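PDB 6H8M: neurotrypsin from Mus musculus, which acts as a secreted brain serine protease with a role in neuronal plasticity, represented here by its third scavenger receptor cysteine-rich (SRCR) domain. Local coordinates for residues 3-11 with 19-27; 29-40 with 95-103. All coordinates share one frame; numbering follows the deposited sequence.

Interaction 1 of 2, residues 3-11 with 19-27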
ATOM      1  N   GLY A   3      -0.102 -14.920  -4.297  1.00 78.79           N
ATOM      2  CA  GLY A   3      -0.071 -13.566  -3.725  1.00 69.72           C
ATOM      3  C   GLY A   3       0.882 -12.678  -4.495  1.00 64.66           C
ATOM      4  O   GLY A   3       1.417 -13.020  -5.521  1.00 62.43           O
ATOM      5  N   PHE A   4       1.103 -11.491  -3.962  1.00 54.85           N
ATOM      6  CA  PHE A   4       1.929 -10.498  -4.580  1.00 57.80           C
ATOM      7  C   PHE A   4       3.185 -10.326  -3.760  1.00 46.84           C
ATOM      8  O   PHE A   4       3.061 -10.166  -2.536  1.00 45.93           O
ATOM      9  CB  PHE A   4       1.224  -9.139  -4.496  1.00 58.08           C
ATOM     10  CG  PHE A   4       0.009  -9.061  -5.371  1.00 64.46           C
ATOM     11  CD1 PHE A   4       0.136  -9.127  -6.737  1.00 71.02           C
ATOM     12  CD2 PHE A   4      -1.244  -8.863  -4.822  1.00 71.44           C
ATOM     13  CE1 PHE A   4      -0.981  -9.038  -7.561  1.00 78.40           C
ATOM     14  CE2 PHE A   4      -2.360  -8.768  -5.639  1.00 76.62           C
ATOM     15  CZ  PHE A   4      -2.225  -8.852  -7.009  1.00 78.29           C
ATOM     16  N   PRO A   5       4.380 -10.245  -4.357  1.00 43.05           N
ATOM     17  CA  PRO A   5       5.505  -9.681  -3.595  1.00 41.33           C
ATOM     18  C   PRO A   5       5.213  -8.208  -3.253  1.00 36.21           C
ATOM     19  O   PRO A   5       4.769  -7.422  -4.143  1.00 39.52           O
ATOM     20  CB  PRO A   5       6.708  -9.862  -4.555  1.00 43.97           C
ATOM     21  CG  PRO A   5       6.220 -10.897  -5.593  1.00 45.35           C
ATOM     22  CD  PRO A   5       4.740 -10.599  -5.736  1.00 43.15           C
ATOM     23  N   ILE A   6       5.628  -7.787  -2.038  1.00 38.52           N
ATOM     24  CA  ILE A   6       5.461  -6.445  -1.534  1.00 38.08           C
ATOM     25  C   ILE A   6       6.707  -6.014  -0.777  1.00 35.17           C
ATOM     26  O   ILE A   6       7.468  -6.881  -0.168  1.00 39.72           O
ATOM     27  CB  ILE A   6       4.189  -6.340  -0.660  1.00 39.33           C
ATOM     28  CG1 ILE A   6       4.230  -7.194   0.570  1.00 45.15           C
ATOM     29  CG2 ILE A   6       2.959  -6.671  -1.458  1.00 45.82           C
ATOM     30  CD1 ILE A   6       3.066  -6.890   1.491  1.00 48.14           C
ATOM     31  N   ARG A   7       6.990  -4.718  -0.855  1.00 35.72           N
ATOM     32  CA  ARG A   7       8.091  -4.123  -0.091  1.00 38.43           C
ATOM     33  C   ARG A   7       7.712  -2.716   0.295  1.00 40.34           C
ATOM     34  O   ARG A   7       6.908  -2.099  -0.334  1.00 37.42           O
ATOM     35  CB  ARG A   7       9.392  -4.149  -0.910  1.00 39.26           C
ATOM     36  CG  ARG A   7       9.419  -3.280  -2.157  1.00 40.85           C
ATOM     37  CD  ARG A   7      10.691  -3.439  -2.973  1.00 46.01           C
ATOM     38  NE  ARG A   7      10.638  -2.467  -4.065  1.00 48.26           N
ATOM     39  CZ  ARG A   7      11.423  -2.474  -5.103  1.00 53.22           C
ATOM     40  NH1 ARG A   7      12.330  -3.431  -5.205  1.00 52.83           N
ATOM     41  NH2 ARG A   7      11.306  -1.523  -6.010  1.00 48.16           N
ATOM     42  N   LEU A   8       8.348  -2.200   1.348  1.00 34.36           N
ATOM     43  CA  LEU A   8       8.244  -0.819   1.754  1.00 37.19           C
ATOM     44  C   LEU A   8       9.558  -0.065   1.433  1.00 41.22           C
ATOM     45  O   LEU A   8      10.653  -0.664   1.605  1.00 41.53           O
ATOM     46  CB  LEU A   8       8.005  -0.700   3.269  1.00 37.58           C
ATOM     47  CG  LEU A   8       6.756  -1.443   3.743  1.00 39.67           C
ATOM     48  CD1 LEU A   8       6.576  -1.168   5.231  1.00 39.76           C
ATOM     49  CD2 LEU A   8       5.498  -1.088   2.924  1.00 40.60           C
ATOM     50  N   VAL A   9       9.434   1.115   0.824  1.00 38.53           N
ATOM     51  CA  VAL A   9      10.592   1.872   0.348  1.00 38.40           C
ATOM     52  C   VAL A   9      10.559   3.293   0.906  1.00 38.93           C
ATOM     53  O   VAL A   9       9.511   3.893   1.102  1.00 40.05           O
ATOM     54  CB  VAL A   9      10.545   1.915  -1.204  1.00 44.68           C
ATOM     55  CG1 VAL A   9      11.814   2.570  -1.791  1.00 53.65           C
ATOM     56  CG2 VAL A   9      10.394   0.504  -1.769  1.00 49.23           C
ATOM     57  N   ASP A  10      11.756   3.845   1.200  1.00 41.83           N
ATOM     58  CA  ASP A  10      11.928   5.267   1.509  1.00 46.17           C
ATOM     59  C   ASP A  10      11.404   5.670   2.901  1.00 46.21           C
ATOM     60  O   ASP A  10      11.284   6.877   3.148  1.00 44.80           O
ATOM     61  CB  ASP A  10      11.320   6.183   0.450  1.00 42.17           C
ATOM     62  CG  ASP A  10      12.100   6.263  -0.831  1.00 54.25           C
ATOM     63  OD1 ASP A  10      13.302   6.007  -0.799  1.00 53.66           O
ATOM     64  OD2 ASP A  10      11.522   6.612  -1.836  1.00 51.14           O
ATOM     65  N   GLY A  11      11.180   4.709   3.772  1.00 42.88           N
ATOM     66  CA  GLY A  11      10.866   4.924   5.181  1.00 42.62           C
ATOM     67  C   GLY A  11      12.121   5.179   5.989  1.00 49.49           C
ATOM     68  O   GLY A  11      13.186   4.940   5.542  1.00 46.41           O
ATOM     69  N   VAL A  19       4.416   1.772  -0.311  1.00 33.65           N
ATOM     70  CA  VAL A  19       4.117   0.364  -0.684  1.00 33.98           C
ATOM     71  C   VAL A  19       4.442   0.133  -2.141  1.00 36.82           C
ATOM     72  O   VAL A  19       4.004   0.911  -2.989  1.00 37.19           O
ATOM     73  CB  VAL A  19       2.637   0.026  -0.434  1.00 38.17           C
ATOM     74  CG1 VAL A  19       2.483  -1.469  -0.766  1.00 40.71           C
ATOM     75  CG2 VAL A  19       2.264   0.305   1.019  1.00 41.53           C
ATOM     76  N   GLU A  20       5.309  -0.863  -2.432  1.00 35.92           N
ATOM     77  CA  GLU A  20       5.543  -1.274  -3.791  1.00 38.06           C
ATOM     78  C   GLU A  20       5.139  -2.743  -3.920  1.00 38.95           C
ATOM     79  O   GLU A  20       5.361  -3.569  -3.006  1.00 39.67           O
ATOM     80  CB  GLU A  20       6.981  -0.979  -4.233  1.00 39.84           C
ATOM     81  CG  GLU A  20       7.221   0.547  -4.223  1.00 41.08           C
ATOM     82  CD  GLU A  20       8.434   1.123  -4.880  1.00 48.94           C
ATOM     83  OE1 GLU A  20       8.421   2.359  -5.135  1.00 46.10           O
ATOM     84  OE2 GLU A  20       9.340   0.327  -5.111  1.00 49.37           O
ATOM     85  N   VAL A  21       4.578  -3.073  -5.087  1.00 38.19           N
ATOM     86  CA  VAL A  21       4.113  -4.408  -5.328  1.00 37.85           C
ATOM     87  C   VAL A  21       4.627  -4.868  -6.687  1.00 38.78           C
ATOM     88  O   VAL A  21       4.816  -4.049  -7.596  1.00 40.04           O
ATOM     89  CB  VAL A  21       2.588  -4.483  -5.286  1.00 44.99           C
ATOM     90  CG1 VAL A  21       2.058  -3.880  -4.011  1.00 55.58           C
ATOM     91  CG2 VAL A  21       1.984  -3.722  -6.460  1.00 50.73           C
ATOM     92  N   PHE A  22       4.914  -6.169  -6.810  1.00 38.09           N
ATOM     93  CA  PHE A  22       5.541  -6.696  -8.004  1.00 40.02           C
ATOM     94  C   PHE A  22       4.484  -7.466  -8.806  1.00 43.47           C
ATOM     95  O   PHE A  22       3.947  -8.452  -8.334  1.00 40.64           O
ATOM     96  CB  PHE A  22       6.695  -7.642  -7.670  1.00 42.57           C
ATOM     97  CG  PHE A  22       7.498  -8.068  -8.874  1.00 46.30           C
ATOM     98  CD1 PHE A  22       8.497  -7.235  -9.349  1.00 45.24           C
ATOM     99  CD2 PHE A  22       7.219  -9.243  -9.583  1.00 48.78           C
ATOM    100  CE1 PHE A  22       9.244  -7.591 -10.455  1.00 48.58           C
ATOM    101  CE2 PHE A  22       7.969  -9.592 -10.704  1.00 50.09           C
ATOM    102  CZ  PHE A  22       8.976  -8.770 -11.135  1.00 48.64           C
ATOM    103  N   VAL A  23       4.171  -6.926  -9.974  1.00 41.86           N
ATOM    104  CA  VAL A  23       3.037  -7.366 -10.831  1.00 46.02           C
ATOM    105  C   VAL A  23       3.508  -7.235 -12.276  1.00 47.79           C
ATOM    106  O   VAL A  23       4.101  -6.233 -12.613  1.00 46.20           O
ATOM    107  CB  VAL A  23       1.823  -6.452 -10.609  1.00 46.51           C
ATOM    108  CG1 VAL A  23       0.630  -6.862 -11.452  1.00 51.59           C
ATOM    109  CG2 VAL A  23       1.363  -6.449  -9.165  1.00 49.54           C
ATOM    110  N   ASN A  24       3.199  -8.205 -13.142  1.00 47.29           N
ATOM    111  CA  ASN A  24       3.493  -8.072 -14.550  1.00 50.55           C
ATOM    112  C   ASN A  24       4.960  -7.717 -14.796  1.00 51.75           C
ATOM    113  O   ASN A  24       5.264  -6.874 -15.616  1.00 51.61           O
ATOM    114  CB  ASN A  24       2.536  -7.039 -15.159  1.00 50.52           C
ATOM    115  CG  ASN A  24       1.134  -7.605 -15.271  1.00 51.52           C
ATOM    116  OD1 ASN A  24       0.980  -8.801 -15.381  1.00 50.48           O
ATOM    117  ND2 ASN A  24       0.136  -6.756 -15.178  1.00 51.61           N
ATOM    118  N   GLY A  25       5.855  -8.338 -14.041  1.00 48.40           N
ATOM    119  CA  GLY A  25       7.292  -8.266 -14.277  1.00 51.61           C
ATOM    120  C   GLY A  25       7.917  -6.993 -13.757  1.00 51.28           C
ATOM    121  O   GLY A  25       9.084  -6.766 -14.013  1.00 51.79           O
ATOM    122  N   GLN A  26       7.177  -6.114 -13.071  1.00 48.60           N
ATOM    123  CA  GLN A  26       7.750  -4.843 -12.596  1.00 48.46           C
ATOM    124  C   GLN A  26       7.279  -4.469 -11.194  1.00 45.14           C
ATOM    125  O   GLN A  26       6.145  -4.691 -10.813  1.00 41.30           O
ATOM    126  CB  GLN A  26       7.340  -3.624 -13.427  1.00 48.30           C
ATOM    127  CG  GLN A  26       7.933  -3.643 -14.816  1.00 58.32           C
ATOM    128  CD  GLN A  26       7.505  -2.403 -15.561  1.00 63.34           C
ATOM    129  OE1 GLN A  26       6.527  -2.407 -16.295  1.00 66.21           O
ATOM    130  NE2 GLN A  26       8.198  -1.309 -15.305  1.00 66.45           N
ATOM    131  N   TRP A  27       8.185  -3.789 -10.465  1.00 44.76           N
ATOM    132  CA  TRP A  27       7.786  -3.128  -9.241  1.00 43.71           C
ATOM    133  C   TRP A  27       6.987  -1.860  -9.560  1.00 44.92           C
ATOM    134  O   TRP A  27       7.353  -1.110 -10.434  1.00 44.72           O
ATOM    135  CB  TRP A  27       8.996  -2.763  -8.358  1.00 44.55           C
ATOM    136  CG  TRP A  27       9.639  -3.953  -7.737  1.00 42.56           C
ATOM    137  CD1 TRP A  27      10.755  -4.637  -8.163  1.00 44.48           C
ATOM    138  CD2 TRP A  27       9.145  -4.667  -6.594  1.00 39.86           C
ATOM    139  NE1 TRP A  27      10.995  -5.679  -7.300  1.00 44.62           N
ATOM    140  CE2 TRP A  27      10.014  -5.737  -6.361  1.00 43.60           C
ATOM    141  CE3 TRP A  27       8.035  -4.526  -5.770  1.00 39.20           C
ATOM    142  CZ2 TRP A  27       9.845  -6.609  -5.291  1.00 43.79           C
ATOM    143  CZ3 TRP A  27       7.882  -5.355  -4.691  1.00 37.13           C
ATOM    144  CH2 TRP A  27       8.750  -6.422  -4.492  1.00 39.90           C
TER
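R7 lies flat on the indole of W27, its guanidinium plane tilted only 8° from the ring and CZ 3.5 Å from the centroid of the five-membered ring, a cation-pi stack. The methylene CD continues the stack over the six-membered ring as a CH-pi contact, since the chain runs extended from CG to NE. The edge of the same guanidinium meets E20: NH2 donates to OE2 at 2.8 Å and NE reaches the same oxygen at 3.3 Å in a more bent bond, one oxygen taking both N-H groups of the salt bridge. The other oxygen, OE1, pairs with R18. Residues 6-10 and 19-23 form the first antiparallel hairpin of the SRCR domain; R7 and E20 exchange two backbone hydrogen bonds, and F22 N adds a third to P5 O. I6 and L8 turn to the other face, where I6 CG2 meets V21 CG1 at 3.9 Å and L8 CD2 lies beside V19 CG2; L47 packs against both I6 and L8. V19, E20 and V21 are buried, whereas toward the chain start the contact lies nearer solvent: exposed P5 rests its CB on F22 CB at 3.8 Å, and F4 touches V23 CG2 through CD1 and CE1.

Interaction 2 of 2, residues 29-40 with 95-103; sequences TICDDGWTDKHA and CRHSEDAGV
A buried, disulfide-tied contact near the centre of the SRCR domain joins the end of strand 26-30 and the turn before helix 37-46 to the loop entering strand 102-105. C31 SG and C95 SG form the disulfide, and a single backbone bridge joins C31 to D100: A101 N donates to I30 O at 2.8 Å, while D32 N bonds weakly to E99 O. W35, CG anti to its own N (chi1 -174°), has CB of A101 over one ring face, 3.5 Å from the centroid of the five-membered ring, and H39 CB over the other. At the ring edge NE1 donates to G102 O at 3.0 Å, from above the carbonyl plane, and CZ2 meets V103 CG1 at 3.9 Å. A leucine in place of W35 would probably leave G102 O without this donor and A101 CB without a flat surface to rest on. At the other end T29 OG1 donates to D100 OD1 at 2.8 Å, and H97 ND1 donates to the syn lone pair of D100 OD2, which also accepts from G64 N. With H97 NE2 bonded to G66 O, both ring nitrogens probably carry protons, and the positive charge would favour an ionised D100.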
ATOM      1  N   THR A  29       3.563   1.000  -7.847  1.00 39.67           N
ATOM      2  CA  THR A  29       2.977   1.571  -6.624  1.00 39.73           C
ATOM      3  C   THR A  29       1.479   1.311  -6.594  1.00 41.65           C
ATOM      4  O   THR A  29       0.929   0.704  -7.477  1.00 43.75           O
ATOM      5  CB  THR A  29       3.311   3.069  -6.548  1.00 41.20           C
ATOM      6  OG1 THR A  29       2.880   3.721  -7.750  1.00 42.34           O
ATOM      7  CG2 THR A  29       4.811   3.246  -6.542  1.00 41.25           C
ATOM      8  N   ILE A  30       0.867   1.820  -5.520  1.00 40.71           N
ATOM      9  CA  ILE A  30      -0.552   1.738  -5.281  1.00 38.87           C
ATOM     10  C   ILE A  30      -1.093   3.144  -5.042  1.00 40.12           C
ATOM     11  O   ILE A  30      -0.554   3.919  -4.225  1.00 39.19           O
ATOM     12  CB  ILE A  30      -0.820   0.864  -4.053  1.00 41.94           C
ATOM     13  CG1 ILE A  30      -0.197  -0.513  -4.204  1.00 43.25           C
ATOM     14  CG2 ILE A  30      -2.294   0.807  -3.728  1.00 43.50           C
ATOM     15  CD1 ILE A  30      -0.546  -1.430  -3.028  1.00 47.30           C
ATOM     16  N   CYS A  31      -2.163   3.506  -5.740  1.00 41.41           N
ATOM     17  CA  CYS A  31      -2.839   4.806  -5.582  1.00 45.84           C
ATOM     18  C   CYS A  31      -3.526   4.897  -4.197  1.00 49.74           C
ATOM     19  O   CYS A  31      -4.110   3.941  -3.739  1.00 46.56           O
ATOM     20  CB  CYS A  31      -3.877   5.008  -6.678  1.00 50.31           C
ATOM     21  SG  CYS A  31      -4.601   6.660  -6.648  1.00 56.85           S
ATOM     22  N   ASP A  32      -3.519   6.088  -3.590  1.00 45.12           N
ATOM     23  CA  ASP A  32      -4.044   6.264  -2.234  1.00 45.95           C
ATOM     24  C   ASP A  32      -5.551   6.500  -2.224  1.00 47.04           C
ATOM     25  O   ASP A  32      -6.090   6.755  -1.162  1.00 43.52           O
ATOM     26  CB  ASP A  32      -3.302   7.381  -1.488  1.00 40.94           C
ATOM     27  CG  ASP A  32      -3.598   8.779  -2.042  1.00 45.18           C
ATOM     28  OD1 ASP A  32      -4.365   8.880  -3.030  1.00 44.25           O
ATOM     29  OD2 ASP A  32      -3.011   9.750  -1.548  1.00 45.53           O
ATOM     30  N   ASP A  33      -6.236   6.470  -3.396  1.00 48.14           N
ATOM     31  CA  ASP A  33      -7.649   6.727  -3.457  1.00 56.39           C
ATOM     32  C   ASP A  33      -8.329   5.612  -2.651  1.00 55.39           C
ATOM     33  O   ASP A  33      -8.179   4.400  -2.962  1.00 56.16           O
ATOM     34  CB  ASP A  33      -8.129   6.714  -4.911  1.00 55.52           C
ATOM     35  CG  ASP A  33      -9.506   7.351  -4.966  1.00 69.93           C
ATOM     36  OD1 ASP A  33      -9.626   8.527  -4.542  1.00 80.40           O
ATOM     37  OD2 ASP A  33     -10.435   6.617  -5.242  1.00 76.09           O
ATOM     38  N   GLY A  34      -9.032   6.001  -1.606  1.00 54.89           N
ATOM     39  CA  GLY A  34      -9.685   5.007  -0.760  1.00 55.94           C
ATOM     40  C   GLY A  34      -8.734   4.268   0.192  1.00 53.20           C
ATOM     41  O   GLY A  34      -9.170   3.295   0.780  1.00 49.15           O
ATOM     42  N   TRP A  35      -7.451   4.674   0.310  1.00 44.55           N
ATOM     43  CA  TRP A  35      -6.479   3.966   1.110  1.00 42.20           C
ATOM     44  C   TRP A  35      -6.625   4.425   2.578  1.00 43.32           C
ATOM     45  O   TRP A  35      -6.617   5.617   2.831  1.00 43.08           O
ATOM     46  CB  TRP A  35      -5.045   4.220   0.570  1.00 42.46           C
ATOM     47  CG  TRP A  35      -3.930   3.445   1.210  1.00 39.27           C
ATOM     48  CD1 TRP A  35      -3.046   3.919   2.154  1.00 37.25           C
ATOM     49  CD2 TRP A  35      -3.441   2.129   0.843  1.00 38.51           C
ATOM     50  NE1 TRP A  35      -2.144   2.935   2.440  1.00 37.64           N
ATOM     51  CE2 TRP A  35      -2.347   1.846   1.661  1.00 37.49           C
ATOM     52  CE3 TRP A  35      -3.888   1.167  -0.060  1.00 42.68           C
ATOM     53  CZ2 TRP A  35      -1.632   0.654   1.578  1.00 37.47           C
ATOM     54  CZ3 TRP A  35      -3.207  -0.021  -0.125  1.00 39.84           C
ATOM     55  CH2 TRP A  35      -2.129  -0.299   0.715  1.00 41.94           C
ATOM     56  N   THR A  36      -6.826   3.470   3.482  1.00 42.50           N
ATOM     57  CA  THR A  36      -7.074   3.791   4.908  1.00 42.50           C
ATOM     58  C   THR A  36      -6.243   2.865   5.792  1.00 43.74           C
ATOM     59  O   THR A  36      -5.427   2.098   5.257  1.00 39.98           O
ATOM     60  CB  THR A  36      -8.557   3.615   5.254  1.00 46.39           C
ATOM     61  OG1 THR A  36      -8.844   2.218   5.251  1.00 44.14           O
ATOM     62  CG2 THR A  36      -9.476   4.324   4.283  1.00 51.09           C
ATOM     63  N   ASP A  37      -6.498   2.916   7.102  1.00 43.54           N
ATOM     64  CA  ASP A  37      -5.808   2.067   8.110  1.00 46.72           C
ATOM     65  C   ASP A  37      -6.091   0.579   7.842  1.00 47.37           C
ATOM     66  O   ASP A  37      -5.228  -0.239   8.190  1.00 42.66           O
ATOM     67  CB  ASP A  37      -6.075   2.548   9.539  1.00 51.11           C
ATOM     68  CG  ASP A  37      -5.462   3.907   9.835  1.00 50.51           C
ATOM     69  OD1 ASP A  37      -4.789   4.456   8.944  1.00 44.74           O
ATOM     70  OD2 ASP A  37      -5.664   4.405  10.954  1.00 49.69           O
ATOM     71  N   LYS A  38      -7.279   0.234   7.330  1.00 45.20           N
ATOM     72  CA  LYS A  38      -7.599  -1.177   6.993  1.00 47.51           C
ATOM     73  C   LYS A  38      -6.596  -1.673   5.939  1.00 43.18           C
ATOM     74  O   LYS A  38      -6.077  -2.782   6.125  1.00 46.46           O
ATOM     75  CB  LYS A  38      -9.040  -1.269   6.483  1.00 55.15           C
ATOM     76  CG  LYS A  38     -10.106  -0.797   7.462  1.00 58.28           C
ATOM     77  CD  LYS A  38     -11.516  -0.987   6.944  1.00 68.84           C
ATOM     78  CE  LYS A  38     -12.581  -0.748   7.994  1.00 80.15           C
ATOM     79  NZ  LYS A  38     -12.777   0.695   8.267  1.00 87.74           N
ATOM     80  N   HIS A  39      -6.305  -0.878   4.900  1.00 44.27           N
ATOM     81  CA  HIS A  39      -5.292  -1.273   3.945  1.00 42.14           C
ATOM     82  C   HIS A  39      -3.935  -1.451   4.597  1.00 41.52           C
ATOM     83  O   HIS A  39      -3.190  -2.419   4.298  1.00 40.73           O
ATOM     84  CB  HIS A  39      -5.249  -0.270   2.779  1.00 43.48           C
ATOM     85  CG  HIS A  39      -6.568  -0.111   2.106  1.00 45.68           C
ATOM     86  ND1 HIS A  39      -7.579   0.684   2.618  1.00 46.22           N
ATOM     87  CD2 HIS A  39      -7.038  -0.630   0.957  1.00 47.46           C
ATOM     88  CE1 HIS A  39      -8.681   0.553   1.877  1.00 51.87           C
ATOM     89  NE2 HIS A  39      -8.365  -0.219   0.813  1.00 47.13           N
ATOM     90  N   ALA A  40      -3.557  -0.513   5.458  1.00 40.03           N
ATOM     91  CA  ALA A  40      -2.312  -0.573   6.131  1.00 41.70           C
ATOM     92  C   ALA A  40      -2.197  -1.818   7.001  1.00 38.25           C
ATOM     93  O   ALA A  40      -1.100  -2.479   6.957  1.00 41.30           O
ATOM     94  CB  ALA A  40      -2.077   0.648   6.990  1.00 41.93           C
ATOM     95  N   CYS A  95      -4.756   8.280 -11.741  1.00 69.77           N
ATOM     96  CA  CYS A  95      -3.834   8.416 -10.595  1.00 63.52           C
ATOM     97  C   CYS A  95      -2.435   8.847 -11.049  1.00 57.89           C
ATOM     98  O   CYS A  95      -2.026   8.518 -12.108  1.00 57.74           O
ATOM     99  CB  CYS A  95      -3.762   7.117  -9.791  1.00 68.88           C
ATOM    100  SG  CYS A  95      -5.199   6.903  -8.706  1.00 72.11           S
ATOM    101  N   ARG A  96      -1.683   9.561 -10.194  1.00 53.70           N
ATOM    102  CA  ARG A  96      -0.318  10.022 -10.458  1.00 52.25           C
ATOM    103  C   ARG A  96       0.525   9.588  -9.257  1.00 50.12           C
ATOM    104  O   ARG A  96      -0.065   9.246  -8.205  1.00 47.07           O
ATOM    105  CB  ARG A  96      -0.224  11.545 -10.623  1.00 60.68           C
ATOM    106  CG  ARG A  96      -1.101  12.157 -11.722  1.00 74.96           C
ATOM    107  CD  ARG A  96      -0.772  13.598 -12.107  1.00 85.09           C
ATOM    108  NE  ARG A  96       0.496  13.610 -12.843  1.00 95.25           N
ATOM    109  CZ  ARG A  96       0.855  14.451 -13.817  1.00101.13           C
ATOM    110  NH1 ARG A  96       0.036  15.389 -14.262  1.00103.39           N
ATOM    111  NH2 ARG A  96       2.062  14.340 -14.346  1.00107.32           N
ATOM    112  N   HIS A  97       1.851   9.599  -9.421  1.00 44.81           N
ATOM    113  CA  HIS A  97       2.749   9.139  -8.342  1.00 45.62           C
ATOM    114  C   HIS A  97       2.686  10.045  -7.105  1.00 43.87           C
ATOM    115  O   HIS A  97       3.053   9.631  -5.991  1.00 41.99           O
ATOM    116  CB  HIS A  97       4.176   8.924  -8.868  1.00 47.48           C
ATOM    117  CG  HIS A  97       4.356   7.641  -9.606  1.00 50.46           C
ATOM    118  ND1 HIS A  97       4.291   6.412  -8.955  1.00 47.66           N
ATOM    119  CD2 HIS A  97       4.574   7.383 -10.915  1.00 50.30           C
ATOM    120  CE1 HIS A  97       4.471   5.451  -9.862  1.00 46.72           C
ATOM    121  NE2 HIS A  97       4.671   6.014 -11.060  1.00 49.86           N
ATOM    122  N   SER A  98       2.205  11.262  -7.272  1.00 44.41           N
ATOM    123  CA  SER A  98       1.958  12.172  -6.152  1.00 46.11           C
ATOM    124  C   SER A  98       0.906  11.620  -5.174  1.00 47.95           C
ATOM    125  O   SER A  98       0.821  12.120  -4.083  1.00 45.91           O
ATOM    126  CB  SER A  98       1.607  13.525  -6.683  1.00 51.91           C
ATOM    127  OG  SER A  98       0.457  13.465  -7.490  1.00 54.72           O
ATOM    128  N   GLU A  99       0.153  10.576  -5.554  1.00 44.08           N
ATOM    129  CA  GLU A  99      -0.896   9.941  -4.731  1.00 44.83           C
ATOM    130  C   GLU A  99      -0.477   8.541  -4.256  1.00 42.43           C
ATOM    131  O   GLU A  99      -1.306   7.779  -3.718  1.00 42.90           O
ATOM    132  CB  GLU A  99      -2.197   9.843  -5.556  1.00 51.44           C
ATOM    133  CG  GLU A  99      -2.772  11.200  -5.959  1.00 54.28           C
ATOM    134  CD  GLU A  99      -3.735  11.103  -7.137  1.00 69.15           C
ATOM    135  OE1 GLU A  99      -3.272  10.934  -8.264  1.00 61.86           O
ATOM    136  OE2 GLU A  99      -4.949  11.150  -6.906  1.00 77.12           O
ATOM    137  N   ASP A 100       0.812   8.216  -4.355  1.00 40.94           N
ATOM    138  CA  ASP A 100       1.296   6.886  -3.962  1.00 42.06           C
ATOM    139  C   ASP A 100       1.026   6.626  -2.483  1.00 38.40           C
ATOM    140  O   ASP A 100       1.246   7.521  -1.617  1.00 40.58           O
ATOM    141  CB  ASP A 100       2.782   6.706  -4.256  1.00 40.61           C
ATOM    142  CG  ASP A 100       3.077   6.458  -5.747  1.00 48.52           C
ATOM    143  OD1 ASP A 100       2.132   6.129  -6.525  1.00 45.83           O
ATOM    144  OD2 ASP A 100       4.263   6.550  -6.110  1.00 44.52           O
ATOM    145  N   ALA A 101       0.578   5.407  -2.170  1.00 36.64           N
ATOM    146  CA  ALA A 101       0.189   5.019  -0.819  1.00 36.26           C
ATOM    147  C   ALA A 101       1.394   4.485  -0.041  1.00 35.72           C
ATOM    148  O   ALA A 101       2.312   3.889  -0.642  1.00 36.96           O
ATOM    149  CB  ALA A 101      -0.871   3.925  -0.962  1.00 41.54           C
ATOM    150  N   GLY A 102       1.256   4.556   1.270  1.00 34.87           N
ATOM    151  CA  GLY A 102       2.272   4.128   2.200  1.00 36.11           C
ATOM    152  C   GLY A 102       1.679   3.619   3.477  1.00 35.02           C
ATOM    153  O   GLY A 102       0.470   3.779   3.683  1.00 38.22           O
ATOM    154  N   VAL A 103       2.524   3.132   4.410  1.00 35.01           N
ATOM    155  CA  VAL A 103       2.116   2.593   5.662  1.00 35.38           C
ATOM    156  C   VAL A 103       3.180   2.878   6.737  1.00 40.20           C
ATOM    157  O   VAL A 103       4.347   3.030   6.370  1.00 38.06           O
ATOM    158  CB  VAL A 103       1.881   1.076   5.604  1.00 36.81           C
ATOM    159  CG1 VAL A 103       0.857   0.726   4.521  1.00 36.76           C
ATOM    160  CG2 VAL A 103       3.153   0.304   5.371  1.00 39.73           C
TER
HETATM  161  O   HOH W   1       2.490   3.077  -3.366  1.00 38.18           O

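In the fold
Interactions 1 and 2 have centres about 13 Å apart and follow one another along the chain, the first closing before the second opens. Both draw on strand 26-30, next to strand 18-23 in the five-stranded mixed sheet: interaction 1 forms the outer hairpin of that sheet, and interaction 2 carries on from the strand's end toward helix 37-46 and strand 102-105. They touch directly. V19 N probably bonds to A101 O at 3.0 Å, L8 CD2 packs on V103 CG2, and the side chains of V19 and V21 both press on I30. The N-terminal hairpin is thereby joined to a disulfide-tied, late part of the chain within one compact SRCR domain.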